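Local coordinates for uncharacterized protein (PDB 4Q0Y), which is of unknown function but adopts a hot-dog, thioesterase-like fold that pairs with a second copy of itself, at residues 40-45 against 121-126. Sequence-based numbering, arbitrary orientation.
Sequences KVIMNS and NILKEI
Ile-42 and Ile-122 mark where helices 33-44 and 117-126 draw together, their CA atoms 8.9 Å apart, while the axes of the two short segments approach to 11.5 Å at a crossing angle of -137°. Both helices pack against the antiparallel sheet of this hot-dog, thioesterase-like fold, and here side chains bridge them. The contact is small and purely apolar, and one side chain spans the gap from the first helix: Ile-42 points its CB at the other helix. With CG1 anti to the carbonyl carbon (chi1 -70°) and CD1 anti to CA (chi2 167°), the long branch reaches across and its terminal methyl does all the touching. Ile-122 slides past it in the opposite direction and offers the methyl CG2. Leu-123, whose CB points neither at nor away from helix 33-44, brings CD2 in to Ile-42 CD1. Ile-126, one turn on from Ile-122, only just reaches in with CD1, 4.4 Å from Ile-42 CD1. Beneath, Leu-123 rests on Ile-93 and Val-95 of strand 83-95, and Met-43, a selenomethionine, touches Phe-89 of that strand. Glu-125 adds a salt bridge to Lys-38. Ile-42 CD1 lies 3.8 Å from Leu-123 CD2 and 3.9 Å from Ile-122 CG2.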
ATOM      1  N   LYS B  40       5.295   2.181   3.656  1.00 14.01           N
ATOM      2  CA  LYS B  40       5.349   0.714   3.460  1.00 14.02           C
ATOM      3  C   LYS B  40       5.041   0.349   2.014  1.00 13.52           C
ATOM      4  O   LYS B  40       5.738  -0.469   1.412  1.00 15.28           O
ATOM      5  CB  LYS B  40       4.373  -0.018   4.390  1.00 15.39           C
ATOM      6  CG  LYS B  40       4.452  -1.542   4.282  1.00 19.29           C
ATOM      7  CD  LYS B  40       3.369  -2.232   5.115  1.00 23.11           C
ATOM      8  CE  LYS B  40       2.304  -2.892   4.275  1.00 28.26           C
ATOM      9  NZ  LYS B  40       1.359  -3.693   5.101  1.00 28.79           N
ATOM     10  N   VAL B  41       3.959   0.916   1.490  1.00 15.26           N
ATOM     11  CA  VAL B  41       3.493   0.609   0.146  1.00 17.60           C
ATOM     12  C   VAL B  41       4.586   0.941  -0.886  1.00 16.81           C
ATOM     13  O   VAL B  41       4.882   0.122  -1.756  1.00 18.32           O
ATOM     14  CB  VAL B  41       2.163   1.320  -0.167  1.00 18.95           C
ATOM     15  CG1 VAL B  41       1.823   1.269  -1.650  1.00 20.92           C
ATOM     16  CG2 VAL B  41       1.038   0.678   0.659  1.00 21.94           C
ATOM     17  N   ILE B  42       5.212   2.114  -0.743  1.00 17.09           N
ATOM     18  CA  ILE B  42       6.347   2.493  -1.612  1.00 17.52           C
ATOM     19  C   ILE B  42       7.490   1.480  -1.503  1.00 16.85           C
ATOM     20  O   ILE B  42       7.961   0.975  -2.536  1.00 17.03           O
ATOM     21  CB  ILE B  42       6.860   3.917  -1.299  1.00 17.80           C
ATOM     22  CG1 ILE B  42       5.806   4.921  -1.759  1.00 21.61           C
ATOM     23  CG2 ILE B  42       8.234   4.166  -1.952  1.00 16.55           C
ATOM     24  CD1 ILE B  42       6.027   6.324  -1.246  1.00 22.47           C
HETATM   25  N   MSE B  43       7.893   1.153  -0.270  1.00 17.25           N
HETATM   26  CA  MSE B  43       9.019   0.237  -0.032  1.00 17.68           C
HETATM   27  C   MSE B  43       8.761  -1.149  -0.600  1.00 18.90           C
HETATM   28  O   MSE B  43       9.685  -1.775  -1.133  1.00 21.03           O
HETATM   29  CB  MSE B  43       9.424   0.152   1.436  1.00 17.33           C
HETATM   30  CG  MSE B  43       9.979   1.472   1.988  1.00 16.91           C
HETATM   31 SE   MSE B  43      11.615   2.073   1.061  0.75 18.08          SE
HETATM   32  CE  MSE B  43      12.722   0.519   1.549  1.00 23.60           C
ATOM     33  N   ASN B  44       7.520  -1.634  -0.514  1.00 15.36           N
ATOM     34  CA  ASN B  44       7.153  -2.934  -1.111  1.00 15.97           C
ATOM     35  C   ASN B  44       6.942  -2.920  -2.637  1.00 18.37           C
ATOM     36  O   ASN B  44       6.751  -3.983  -3.229  1.00 20.54           O
ATOM     37  CB  ASN B  44       5.896  -3.512  -0.456  1.00 17.95           C
ATOM     38  CG  ASN B  44       6.169  -4.143   0.893  1.00 20.28           C
ATOM     39  OD1 ASN B  44       7.284  -4.595   1.174  1.00 23.45           O
ATOM     40  ND2 ASN B  44       5.137  -4.272   1.685  1.00 18.11           N
ATOM     41  N   SER B  45       6.937  -1.739  -3.250  1.00 17.37           N
ATOM     42  CA  SER B  45       6.684  -1.615  -4.672  1.00 18.73           C
ATOM     43  C   SER B  45       7.884  -1.087  -5.470  1.00 17.08           C
ATOM     44  O   SER B  45       7.739  -0.840  -6.681  1.00 18.90           O
ATOM     45  CB  SER B  45       5.426  -0.773  -4.866  1.00 20.18           C
ATOM     46  OG  SER B  45       5.667   0.557  -4.564  1.00 24.18           O
ATOM     47  N   ASN B 121       4.568  13.023  -4.494  1.00 17.50           N
ATOM     48  CA  ASN B 121       3.449  13.666  -3.801  1.00 19.96           C
ATOM     49  C   ASN B 121       3.137  12.931  -2.479  1.00 17.90           C
ATOM     50  O   ASN B 121       2.937  13.562  -1.428  1.00 17.46           O
ATOM     51  CB  ASN B 121       2.227  13.758  -4.740  1.00 24.02           C
ATOM     52  CG  ASN B 121       2.454  14.701  -5.936  1.00 29.52           C
ATOM     53  OD1 ASN B 121       3.374  15.528  -5.958  1.00 34.60           O
ATOM     54  ND2 ASN B 121       1.611  14.565  -6.940  1.00 34.78           N
ATOM     55  N   ILE B 122       3.182  11.598  -2.525  1.00 15.86           N
ATOM     56  CA  ILE B 122       2.991  10.762  -1.324  1.00 18.15           C
ATOM     57  C   ILE B 122       4.146  10.997  -0.319  1.00 15.86           C
ATOM     58  O   ILE B 122       3.905  11.156   0.877  1.00 15.94           O
ATOM     59  CB  ILE B 122       2.839   9.265  -1.685  1.00 18.72           C
ATOM     60  CG1 ILE B 122       1.567   9.043  -2.512  1.00 22.77           C
ATOM     61  CG2 ILE B 122       2.831   8.380  -0.434  1.00 18.61           C
ATOM     62  CD1 ILE B 122       1.551   7.720  -3.248  1.00 26.60           C
ATOM     63  N   LEU B 123       5.389  11.014  -0.807  1.00 14.48           N
ATOM     64  CA  LEU B 123       6.551  11.272   0.048  1.00 15.16           C
ATOM     65  C   LEU B 123       6.498  12.635   0.718  1.00 14.69           C
ATOM     66  O   LEU B 123       6.841  12.753   1.898  1.00 14.97           O
ATOM     67  CB  LEU B 123       7.859  11.109  -0.716  1.00 14.67           C
ATOM     68  CG  LEU B 123       8.185   9.666  -1.117  1.00 16.14           C
ATOM     69  CD1 LEU B 123       9.322   9.681  -2.129  1.00 17.27           C
ATOM     70  CD2 LEU B 123       8.530   8.802   0.080  1.00 16.09           C
ATOM     71  N   LYS B 124       6.021  13.642  -0.025  1.00 15.53           N
ATOM     72  CA  LYS B 124       5.774  14.976   0.552  1.00 16.96           C
ATOM     73  C   LYS B 124       4.764  14.956   1.702  1.00 19.30           C
ATOM     74  O   LYS B 124       4.966  15.648   2.694  1.00 22.13           O
ATOM     75  CB  LYS B 124       5.396  16.000  -0.521  1.00 17.18           C
ATOM     76  CG  LYS B 124       6.593  16.334  -1.412  1.00 19.15           C
ATOM     77  CD  LYS B 124       6.260  17.069  -2.698  1.00 21.68           C
ATOM     78  CE  LYS B 124       5.629  18.422  -2.461  1.00 27.07           C
ATOM     79  NZ  LYS B 124       5.439  19.129  -3.766  1.00 26.16           N
ATOM     80  N   GLU B 125       3.726  14.119   1.594  1.00 19.23           N
ATOM     81  CA  GLU B 125       2.766  13.931   2.689  1.00 22.40           C
ATOM     82  C   GLU B 125       3.425  13.279   3.915  1.00 19.13           C
ATOM     83  O   GLU B 125       3.195  13.714   5.058  1.00 19.54           O
ATOM     84  CB  GLU B 125       1.538  13.112   2.260  1.00 23.34           C
ATOM     85  CG  GLU B 125       0.675  13.835   1.242  1.00 25.08           C
ATOM     86  CD  GLU B 125      -0.331  12.955   0.520  1.00 28.97           C
ATOM     87  OE1 GLU B 125      -0.457  11.748   0.823  1.00 27.63           O
ATOM     88  OE2 GLU B 125      -0.968  13.497  -0.407  1.00 36.61           O
ATOM     89  N   ILE B 126       4.217  12.244   3.669  1.00 15.84           N
ATOM     90  CA  ILE B 126       4.885  11.486   4.741  1.00 15.41           C
ATOM     91  C   ILE B 126       5.895  12.349   5.523  1.00 16.04           C
ATOM     92  O   ILE B 126       5.932  12.286   6.780  1.00 16.77           O
ATOM     93  CB  ILE B 126       5.617  10.239   4.205  1.00 16.68           C
ATOM     94  CG1 ILE B 126       4.602   9.252   3.635  1.00 17.62           C
ATOM     95  CG2 ILE B 126       6.478   9.569   5.283  1.00 16.43           C
ATOM     96  CD1 ILE B 126       5.204   8.266   2.656  1.00 18.30           C
TER